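Local coordinates for putative extracellular solute-binding protein (Bordetella bronchiseptica, PDB 4P56) that binds mandelate and probably serves as the periplasmic solute receptor that delivers its ligand to a TRAP-type membrane transporter, at residues A93-P96 against G97-L101; P210-S213 against L214-K218; I241-R244 against D245-A248; E301-R304 against E305-G309. One frame throughout, in Å; residues are numbered along the deposited sequence.

Contact 1 (A93-P96 against G97-L101); sequences AYYP and GRFQL. With RMN ((R)-mandelic acid), chain D.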
loop_
_atom_site.group_PDB
_atom_site.type_symbol
_atom_site.label_atom_id
_atom_site.label_comp_id
_atom_site.label_asym_id
_atom_site.label_seq_id
_atom_site.Cartn_x
_atom_site.Cartn_y
_atom_site.Cartn_z
ATOM N N ALA A 93 -0.143 -6.554 2.453
ATOM C CA ALA A 93 -1.317 -6.974 3.213
ATOM C C ALA A 93 -1.887 -8.335 2.786
ATOM O O ALA A 93 -2.646 -8.951 3.533
ATOM C CB ALA A 93 -2.432 -5.886 3.107
ATOM N N TYR A 94 -1.578 -8.791 1.585
ATOM C CA TYR A 94 -2.288 -9.925 1.018
ATOM C C TYR A 94 -1.650 -11.266 1.407
ATOM O O TYR A 94 -2.117 -12.303 0.957
ATOM C CB TYR A 94 -2.329 -9.785 -0.498
ATOM C CG TYR A 94 -3.187 -8.637 -0.955
ATOM C CD1 TYR A 94 -3.864 -7.807 -0.018
ATOM C CD2 TYR A 94 -3.347 -8.372 -2.300
ATOM C CE1 TYR A 94 -4.642 -6.743 -0.460
ATOM C CE2 TYR A 94 -4.139 -7.307 -2.741
ATOM C CZ TYR A 94 -4.761 -6.500 -1.812
ATOM O OH TYR A 94 -5.529 -5.493 -2.323
ATOM N N TYR A 95 -0.597 -11.233 2.221
ATOM C CA TYR A 95 0.134 -12.472 2.603
ATOM C C TYR A 95 0.290 -12.618 4.107
ATOM O O TYR A 95 1.335 -12.310 4.661
ATOM C CB TYR A 95 1.514 -12.512 1.926
ATOM C CG TYR A 95 1.387 -12.225 0.464
ATOM C CD1 TYR A 95 1.207 -13.252 -0.433
ATOM C CD2 TYR A 95 1.432 -10.926 -0.011
ATOM C CE1 TYR A 95 1.058 -12.988 -1.809
ATOM C CE2 TYR A 95 1.292 -10.643 -1.361
ATOM C CZ TYR A 95 1.117 -11.674 -2.245
ATOM O OH TYR A 95 0.960 -11.390 -3.577
ATOM N N PRO A 96 -0.746 -13.120 4.766
ATOM C CA PRO A 96 -0.767 -13.256 6.231
ATOM C C PRO A 96 0.467 -13.960 6.724
ATOM O O PRO A 96 0.721 -15.073 6.243
ATOM C CB PRO A 96 -1.986 -14.131 6.487
ATOM C CG PRO A 96 -2.861 -13.886 5.334
ATOM C CD PRO A 96 -1.941 -13.692 4.150
ATOM N N GLY A 97 1.209 -13.314 7.623
ATOM C CA GLY A 97 2.417 -13.861 8.214
ATOM C C GLY A 97 3.744 -13.586 7.521
ATOM O O GLY A 97 4.766 -13.912 8.102
ATOM N N ARG A 98 3.770 -12.981 6.322
ATOM C CA ARG A 98 4.970 -13.067 5.484
ATOM C C ARG A 98 5.825 -11.813 5.339
ATOM O O ARG A 98 7.016 -11.865 4.938
ATOM C CB ARG A 98 4.547 -13.555 4.100
ATOM C CG ARG A 98 4.091 -15.004 4.194
ATOM C CD ARG A 98 4.291 -15.755 2.897
ATOM N NE ARG A 98 3.626 -17.058 2.931
ATOM C CZ ARG A 98 4.191 -18.209 3.301
ATOM N NH1 ARG A 98 5.459 -18.278 3.707
ATOM N NH2 ARG A 98 3.467 -19.310 3.266
ATOM N N PHE A 99 5.195 -10.700 5.651
ATOM C CA PHE A 99 5.777 -9.373 5.497
ATOM C C PHE A 99 5.569 -8.593 6.789
ATOM O O PHE A 99 5.269 -7.392 6.785
ATOM C CB PHE A 99 5.177 -8.646 4.298
ATOM C CG PHE A 99 5.515 -9.299 3.000
ATOM C CD1 PHE A 99 6.822 -9.250 2.493
ATOM C CD2 PHE A 99 4.554 -10.006 2.292
ATOM C CE1 PHE A 99 7.156 -9.899 1.291
ATOM C CE2 PHE A 99 4.894 -10.684 1.099
ATOM C CZ PHE A 99 6.196 -10.619 0.598
ATOM N N GLN A 100 5.781 -9.277 7.904
ATOM C CA GLN A 100 5.622 -8.649 9.206
ATOM C C GLN A 100 6.541 -7.459 9.380
ATOM O O GLN A 100 6.184 -6.498 10.083
ATOM C CB GLN A 100 5.917 -9.632 10.346
ATOM C CG GLN A 100 5.159 -10.925 10.282
ATOM C CD GLN A 100 5.627 -11.922 11.355
ATOM O OE1 GLN A 100 5.882 -11.543 12.514
ATOM N NE2 GLN A 100 5.755 -13.194 10.968
ATOM N N LEU A 101 7.718 -7.496 8.755
ATOM C CA LEU A 101 8.669 -6.409 8.923
ATOM C C LEU A 101 8.221 -5.098 8.248
ATOM O O LEU A 101 8.772 -4.062 8.546
ATOM C CB LEU A 101 10.085 -6.778 8.412
ATOM C CG LEU A 101 10.760 -7.937 9.161
ATOM C CD1 LEU A 101 12.164 -8.239 8.627
ATOM C CD2 LEU A 101 10.827 -7.593 10.632
HETATM C C1 RMN D . -5.008 -1.362 -1.772
HETATM C C2 RMN D . -4.686 -1.860 -3.026
HETATM C C3 RMN D . -4.922 -1.112 -4.165
HETATM C C4 RMN D . -5.524 0.131 -4.071
HETATM C C5 RMN D . -5.862 0.632 -2.817
HETATM C C6 RMN D . -5.598 -0.116 -1.681
HETATM C C7 RMN D . -4.766 -2.187 -0.538
HETATM C C10 RMN D . -6.082 -2.706 -0.042
HETATM O O8 RMN D . -4.238 -1.455 0.502
HETATM O O11 RMN D . -6.799 -2.048 0.788
HETATM O O12 RMN D . -6.522 -3.801 -0.505
#
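Tyr95 and Phe99 meet because each places its CG beside its own backbone N, anti to the carbonyl carbon (chi1 -49° and -66°). The two rings then lie side by side and point the same way. Tyr95 CD2 comes to 3.6 Å from Phe99 CE2. It arrives at the edge of the Phe99 ring, near that ring's plane. Phe99 approaches the Tyr95 ring obliquely, and the centroids are 5.7 Å apart.

The backbone brings the rings together through a type II beta turn over Tyr95, Pro96, Gly97 and Arg98. Arg98 N donates to Tyr95 O at 3.0 Å and closes the turn. Gly97 has the positive phi expected at the third position of such a turn, where a side chain would clash with Pro96 O. Arg98 CB rests against Tyr95 CB at 3.9 Å. Beyond the turn, Gln100 folds back, and its NE2 donates an almost straight bond to Gly97 O, 3.1 Å long. NE2 sits above the plane of that carbonyl.

Tyr94 turns the other way, into the ligand pocket. Its OH donates to O12 of (R)-mandelate at 2.7 Å, with O12 at the ring edge. The same OH is hydrogen-bonded to Ala192 N, and Arg170 and Asp236 also bind the ligand. The Tyr95 hydroxyl is held by Ala74 O.

Both segments lie in the loop between strand 87-91 and helix 114-129, where Tyr95 and Phe99 both pack on Phe77 of helix 76-81.

Contact 2 (P210-S213 against L214-K218); sequences PAES and LVSFK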
loop_
_atom_site.group_PDB
_atom_site.type_symbol
_atom_site.label_atom_id
_atom_site.label_comp_id
_atom_site.label_asym_id
_atom_site.label_seq_id
_atom_site.Cartn_x
_atom_site.Cartn_y
_atom_site.Cartn_z
ATOM N N PRO A 210 -7.557 4.351 1.108
ATOM C CA PRO A 210 -7.143 5.745 0.988
ATOM C C PRO A 210 -8.174 6.503 0.149
ATOM O O PRO A 210 -9.070 5.887 -0.424
ATOM C CB PRO A 210 -5.816 5.654 0.252
ATOM C CG PRO A 210 -6.014 4.481 -0.670
ATOM C CD PRO A 210 -6.886 3.500 0.107
ATOM N N ALA A 211 -8.082 7.821 0.125
ATOM C CA ALA A 211 -9.095 8.631 -0.527
ATOM C C ALA A 211 -9.363 8.246 -1.990
ATOM O O ALA A 211 -10.493 8.194 -2.410
ATOM C CB ALA A 211 -8.712 10.069 -0.445
ATOM N N GLU A 212 -8.310 8.013 -2.768
ATOM C CA GLU A 212 -8.455 7.839 -4.212
ATOM C C GLU A 212 -9.356 6.652 -4.553
ATOM O O GLU A 212 -10.073 6.660 -5.558
ATOM C CB GLU A 212 -7.075 7.681 -4.892
ATOM C CG GLU A 212 -6.354 6.335 -4.648
ATOM C CD GLU A 212 -6.909 5.197 -5.547
ATOM O OE1 GLU A 212 -6.855 4.027 -5.122
ATOM O OE2 GLU A 212 -7.432 5.495 -6.631
ATOM N N SER A 213 -9.325 5.655 -3.680
ATOM C CA SER A 213 -9.979 4.395 -3.907
ATOM C C SER A 213 -11.493 4.543 -3.879
ATOM O O SER A 213 -12.182 3.825 -4.590
ATOM C CB SER A 213 -9.536 3.394 -2.837
ATOM O OG SER A 213 -8.114 3.288 -2.813
ATOM N N LEU A 214 -11.993 5.491 -3.092
ATOM C CA LEU A 214 -13.419 5.812 -3.107
ATOM C C LEU A 214 -13.899 6.005 -4.543
ATOM O O LEU A 214 -15.010 5.607 -4.916
ATOM C CB LEU A 214 -13.669 7.091 -2.293
ATOM C CG LEU A 214 -15.092 7.632 -2.290
ATOM C CD1 LEU A 214 -15.962 6.780 -1.393
ATOM C CD2 LEU A 214 -15.124 9.097 -1.837
ATOM N N VAL A 215 -13.061 6.652 -5.348
ATOM C CA VAL A 215 -13.460 7.020 -6.695
ATOM C C VAL A 215 -13.045 5.949 -7.695
ATOM O O VAL A 215 -13.835 5.581 -8.575
ATOM C CB VAL A 215 -12.869 8.385 -7.100
ATOM C CG1 VAL A 215 -13.251 8.750 -8.518
ATOM C CG2 VAL A 215 -13.349 9.439 -6.162
ATOM N N SER A 216 -11.822 5.434 -7.576
ATOM C CA SER A 216 -11.332 4.541 -8.631
ATOM C C SER A 216 -12.061 3.202 -8.579
ATOM O O SER A 216 -12.229 2.557 -9.590
ATOM C CB SER A 216 -9.806 4.366 -8.564
ATOM O OG SER A 216 -9.423 3.838 -7.322
ATOM N N PHE A 217 -12.520 2.801 -7.399
ATOM C CA PHE A 217 -13.280 1.563 -7.261
ATOM C C PHE A 217 -14.807 1.796 -7.367
ATOM O O PHE A 217 -15.611 0.878 -7.176
ATOM C CB PHE A 217 -12.879 0.862 -5.969
ATOM C CG PHE A 217 -11.502 0.242 -6.031
ATOM C CD1 PHE A 217 -11.326 -1.046 -6.522
ATOM C CD2 PHE A 217 -10.393 0.948 -5.632
ATOM C CE1 PHE A 217 -10.058 -1.619 -6.581
ATOM C CE2 PHE A 217 -9.112 0.385 -5.703
ATOM C CZ PHE A 217 -8.953 -0.895 -6.176
ATOM N N LYS A 218 -15.178 3.031 -7.693
ATOM C CA LYS A 218 -16.557 3.407 -7.987
ATOM C C LYS A 218 -17.473 3.192 -6.803
ATOM O O LYS A 218 -18.593 2.691 -6.947
ATOM C CB LYS A 218 -17.087 2.632 -9.202
ATOM C CG LYS A 218 -16.332 2.916 -10.492
ATOM C CD LYS A 218 -16.737 1.927 -11.578
ATOM C CE LYS A 218 -15.568 1.548 -12.485
ATOM N NZ LYS A 218 -15.295 2.563 -13.548
#
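This is a local contact within the short helix 211-216, where Glu212 meets Ser216 one turn further on and Ser213 meets Phe217. The helix directly follows strand 206-210 of the six-stranded mixed sheet. Glu212 O accepts two backbone donors. Ser216 N lies in its carbonyl plane at 2.9 Å, and Val215 N stands above that plane.

The Glu212 side chain curls forward along the helix toward Ser216. Its CG lies between the backbone N and the carbonyl carbon (chi1 72°), and the chain bends at chi2. Ser216 OG donates to OE2 on its syn side, 2.7 Å away. Ser213 OG donates to OE1 at 2.7 Å from above the carboxylate plane. His39 NE2 is also bonded to OE1, so three groups hold this buried carboxylate in place.

Phe217 N donates to Ser213 O at 3.0 Å. The ring of Phe217 turns its edge to Ser213, with CD2 3.8 Å from Ser213 CB.

Lys218, with positive phi, is the C-prime residue of a Schellman motif that ends the helix. Ser213 and Phe217 both touch (R)-mandelate, so this helix forms part of the wall of the solute pocket.

Contact 3 (I241-R244 against D245-A248); sequences IINR and DAFA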
loop_
_atom_site.group_PDB
_atom_site.type_symbol
_atom_site.label_atom_id
_atom_site.label_comp_id
_atom_site.label_asym_id
_atom_site.label_seq_id
_atom_site.Cartn_x
_atom_site.Cartn_y
_atom_site.Cartn_z
ATOM N N ILE A 241 8.445 -6.180 -7.914
ATOM C CA ILE A 241 9.329 -7.327 -7.973
ATOM C C ILE A 241 9.582 -7.771 -9.424
ATOM O O ILE A 241 8.772 -7.504 -10.322
ATOM C CB ILE A 241 8.762 -8.515 -7.132
ATOM C CG1 ILE A 241 7.369 -8.890 -7.582
ATOM C CG2 ILE A 241 8.654 -8.132 -5.622
ATOM C CD1 ILE A 241 6.848 -10.180 -7.003
ATOM N N ILE A 242 10.727 -8.426 -9.639
ATOM C CA ILE A 242 11.064 -8.965 -10.944
ATOM C C ILE A 242 11.636 -10.358 -10.817
ATOM O O ILE A 242 12.327 -10.708 -9.853
ATOM C CB ILE A 242 12.027 -8.009 -11.728
ATOM C CG1 ILE A 242 12.254 -8.532 -13.137
ATOM C CG2 ILE A 242 13.346 -7.831 -10.973
ATOM C CD1 ILE A 242 12.892 -7.483 -14.081
ATOM N N ASN A 243 11.285 -11.184 -11.784
ATOM C CA ASN A 243 11.771 -12.536 -11.819
ATOM C C ASN A 243 13.301 -12.493 -11.953
ATOM O O ASN A 243 13.846 -11.686 -12.730
ATOM C CB ASN A 243 11.168 -13.236 -13.028
ATOM C CG ASN A 243 11.769 -14.615 -13.248
ATOM O OD1 ASN A 243 12.760 -14.737 -13.948
ATOM N ND2 ASN A 243 11.196 -15.634 -12.620
ATOM N N ARG A 244 14.000 -13.341 -11.200
ATOM C CA ARG A 244 15.462 -13.254 -11.156
ATOM C C ARG A 244 16.124 -13.661 -12.463
ATOM O O ARG A 244 17.156 -13.113 -12.848
ATOM C CB ARG A 244 16.021 -14.115 -10.006
ATOM C CG ARG A 244 15.731 -13.514 -8.661
ATOM C CD ARG A 244 16.261 -14.407 -7.535
ATOM N NE ARG A 244 16.232 -13.652 -6.295
ATOM C CZ ARG A 244 16.296 -14.193 -5.086
ATOM N NH1 ARG A 244 16.401 -15.511 -4.946
ATOM N NH2 ARG A 244 16.233 -13.407 -4.020
ATOM N N ASP A 245 15.555 -14.647 -13.132
ATOM C CA ASP A 245 16.098 -15.081 -14.424
ATOM C C ASP A 245 15.952 -13.979 -15.484
ATOM O O ASP A 245 16.875 -13.723 -16.268
ATOM C CB ASP A 245 15.412 -16.367 -14.856
ATOM C CG ASP A 245 15.828 -17.557 -13.986
ATOM O OD1 ASP A 245 16.962 -17.510 -13.467
ATOM O OD2 ASP A 245 15.035 -18.515 -13.813
ATOM N N ALA A 246 14.815 -13.292 -15.464
ATOM C CA ALA A 246 14.587 -12.175 -16.393
ATOM C C ALA A 246 15.595 -11.051 -16.150
ATOM O O ALA A 246 16.197 -10.518 -17.082
ATOM C CB ALA A 246 13.190 -11.664 -16.240
ATOM N N PHE A 247 15.786 -10.682 -14.891
ATOM C CA PHE A 247 16.770 -9.659 -14.577
ATOM C C PHE A 247 18.142 -10.096 -15.090
ATOM O O PHE A 247 18.913 -9.274 -15.576
ATOM C CB PHE A 247 16.793 -9.423 -13.068
ATOM C CG PHE A 247 17.698 -8.315 -12.625
ATOM C CD1 PHE A 247 17.255 -6.994 -12.619
ATOM C CD2 PHE A 247 18.965 -8.594 -12.153
ATOM C CE1 PHE A 247 18.083 -5.974 -12.177
ATOM C CE2 PHE A 247 19.795 -7.581 -11.714
ATOM C CZ PHE A 247 19.355 -6.280 -11.704
ATOM N N ALA A 248 18.443 -11.387 -14.987
ATOM C CA ALA A 248 19.745 -11.891 -15.418
ATOM C C ALA A 248 19.934 -11.802 -16.924
ATOM O O ALA A 248 21.070 -11.912 -17.413
ATOM C CB ALA A 248 19.957 -13.348 -14.943
HETATM O O HOH W 1 12.121 -18.233 -13.170
#
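Asn243 caps the helix that starts at Arg244, and its OD1 accepts from Ala246 N at 2.9 Å. This is a side-chain N-cap at a strand-to-helix junction. The donor lies in the plane of the Asn243 amide carbonyl, on a lone pair, and the N-H...O angle is 155°. With CG anti to the backbone N (chi1 172°), the amide swings over the first turn of the helix. OD1 also lies 3.2 Å from Asp245 CB.

The other end of the amide is held too. Asn243 ND2 donates to a water at 2.8 Å. That water donates in turn to Asp245 OD2, 3.0 Å away, and so bridges the two side chains. ND2 is also bonded to Val80 O. With bonds at both OD1 and ND2, the amide cannot flip without losing them.

Regular helix bonds follow the cap. Phe247 N donates to Asn243 O at 3.1 Å, and Ala248 N to Arg244 O.

Strand 237-242 is the middle strand of the three-stranded antiparallel sheet, and the backbone of Ile242 in it pairs with Arg139. The Phe247 ring makes a cation-pi contact with Arg139 and packs on Leu258 and Val259 of helix 252-260. Across the junction, Ile242 CG2 approaches the Phe247 ring obliquely and stops 4.3 Å from CD1.

Contact 4 (E301-R304 against E305-G309); sequences EAVR and ERTKG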
loop_
_atom_site.group_PDB
_atom_site.type_symbol
_atom_site.label_atom_id
_atom_site.label_comp_id
_atom_site.label_asym_id
_atom_site.label_seq_id
_atom_site.Cartn_x
_atom_site.Cartn_y
_atom_site.Cartn_z
ATOM N N GLU A 301 -7.463 9.221 20.450
ATOM C CA GLU A 301 -6.817 8.642 21.626
ATOM C C GLU A 301 -7.318 7.234 21.917
ATOM O O GLU A 301 -6.534 6.359 22.307
ATOM C CB GLU A 301 -6.979 9.556 22.847
ATOM C CG GLU A 301 -6.022 10.735 22.803
ATOM C CD GLU A 301 -4.576 10.272 22.608
ATOM O OE1 GLU A 301 -4.120 9.411 23.404
ATOM O OE2 GLU A 301 -3.916 10.749 21.649
ATOM N N ALA A 302 -8.610 7.001 21.695
ATOM C CA ALA A 302 -9.170 5.672 21.875
ATOM C C ALA A 302 -8.547 4.694 20.886
ATOM O O ALA A 302 -8.252 3.548 21.242
ATOM C CB ALA A 302 -10.674 5.706 21.717
ATOM N N VAL A 303 -8.313 5.139 19.657
ATOM C CA VAL A 303 -7.634 4.273 18.679
ATOM C C VAL A 303 -6.162 4.046 19.034
ATOM O O VAL A 303 -5.642 2.937 18.895
ATOM C CB VAL A 303 -7.780 4.790 17.237
ATOM C CG1 VAL A 303 -6.991 3.895 16.272
ATOM C CG2 VAL A 303 -9.257 4.813 16.832
ATOM N N ARG A 304 -5.502 5.080 19.531
ATOM C CA ARG A 304 -4.139 4.936 19.996
ATOM C C ARG A 304 -4.111 3.876 21.100
ATOM O O ARG A 304 -3.245 2.989 21.123
ATOM C CB ARG A 304 -3.590 6.282 20.501
ATOM C CG ARG A 304 -2.059 6.345 20.491
ATOM C CD ARG A 304 -1.519 7.678 20.988
ATOM N NE ARG A 304 -2.060 8.857 20.298
ATOM C CZ ARG A 304 -1.563 9.409 19.189
ATOM N NH1 ARG A 304 -2.131 10.500 18.689
ATOM N NH2 ARG A 304 -0.514 8.886 18.566
ATOM N N GLU A 305 -5.090 3.941 21.996
ATOM C CA GLU A 305 -5.069 3.075 23.148
ATOM C C GLU A 305 -5.267 1.621 22.690
ATOM O O GLU A 305 -4.636 0.707 23.234
ATOM C CB GLU A 305 -6.120 3.509 24.162
ATOM C CG GLU A 305 -5.858 3.023 25.564
ATOM C CD GLU A 305 -6.199 1.561 25.731
ATOM O OE1 GLU A 305 -7.065 1.051 24.983
ATOM O OE2 GLU A 305 -5.592 0.912 26.610
ATOM N N ARG A 306 -6.112 1.407 21.681
ATOM C CA ARG A 306 -6.405 0.045 21.227
ATOM C C ARG A 306 -5.250 -0.549 20.457
ATOM O O ARG A 306 -5.109 -1.782 20.382
ATOM C CB ARG A 306 -7.630 0.014 20.326
ATOM C CG ARG A 306 -8.933 0.453 21.015
ATOM C CD ARG A 306 -9.511 -0.606 21.898
ATOM N NE ARG A 306 -10.858 -0.232 22.329
ATOM C CZ ARG A 306 -11.992 -0.747 21.850
ATOM N NH1 ARG A 306 -11.975 -1.701 20.928
ATOM N NH2 ARG A 306 -13.166 -0.311 22.317
ATOM N N THR A 307 -4.470 0.324 19.825
ATOM C CA THR A 307 -3.395 -0.087 18.933
ATOM C C THR A 307 -2.012 0.125 19.539
ATOM O O THR A 307 -1.001 -0.007 18.852
ATOM C CB THR A 307 -3.474 0.669 17.590
ATOM O OG1 THR A 307 -3.303 2.073 17.811
ATOM C CG2 THR A 307 -4.798 0.412 16.928
ATOM N N LYS A 308 -1.961 0.406 20.833
ATOM C CA LYS A 308 -0.693 0.775 21.468
ATOM C C LYS A 308 0.349 -0.347 21.503
ATOM O O LYS A 308 1.535 -0.064 21.677
ATOM C CB LYS A 308 -0.924 1.287 22.893
ATOM C CG LYS A 308 -1.437 0.217 23.829
ATOM C CD LYS A 308 -1.792 0.784 25.200
ATOM C CE LYS A 308 -2.399 -0.285 26.102
ATOM N NZ LYS A 308 -3.620 -0.906 25.494
ATOM N N GLY A 309 -0.087 -1.594 21.359
ATOM C CA GLY A 309 0.817 -2.739 21.418
ATOM C C GLY A 309 1.434 -3.098 20.072
ATOM O O GLY A 309 2.322 -3.951 20.002
HETATM O O HOH W 2 -10.429 2.312 23.457
#
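Arg306 starts beside Ala302, one turn earlier in helix 297-307, and then runs outward. Its CB lies 3.7 Å from Ala302 O. CG comes closer, to 3.2 Å from Ala302 O, because it sits beside the backbone N (chi1 -63°). The chain then bends at chi2 and carries the guanidinium away from the helix axis. NE donates to a water at 2.8 Å. That water also gives a weak bond back to Ala302 O. At the tip, NH1 is bonded to Ala182 O, which ties this helix to the end of helix 174-182. Ala302 O thus takes Arg306 N as a regular helix bond and the water as a weak second donor.

Thr307 also doubles up on one carbonyl. Its OG1 donates to Val303 O at 2.7 Å, and its N reaches the same oxygen from the opposite face of the carbonyl plane. The Val303 and Thr307 side chains cross at an angle, with CG2 of Thr307 4.2 Å from CG1 of Val303. On this buried side Val303 touches Phe109.

Two salt bridges flank these bonds. Arg304 NE meets Glu301 OE2 on its syn side at 3.0 Å. Lys308 NZ binds Glu305 OE2 from above the carboxylate plane, and also Glu305 O.

The chemistry implies a helix end whose exposed side carries two salt bridges, while Arg306 reaches out to a backbone carbonyl. The Thr307 hydroxyl is satisfied by the helix's own backbone, which would ease its burial.

The contacts come in series along the chain, in numerical order. Contacts 1 and 2 lie on opposite sides of the chain's centre, with centres about 23 Å apart, and both supply residues to the mandelate pocket. Contact 1 follows strand 87-91 and contact 3 leads out of strand 237-242, its partner in the three-stranded antiparallel sheet. Contact 2 follows strand 206-210 of the six-stranded mixed sheet. This fits the two-lobed design of the family, with the solute held between lobes. Contact 4 lies on the end of helix 297-307. Contacts 3 and 4 are the most distant pair, with centres about 41 Å apart. Both are peripheral, and neither supplies a residue to the mandelate pocket.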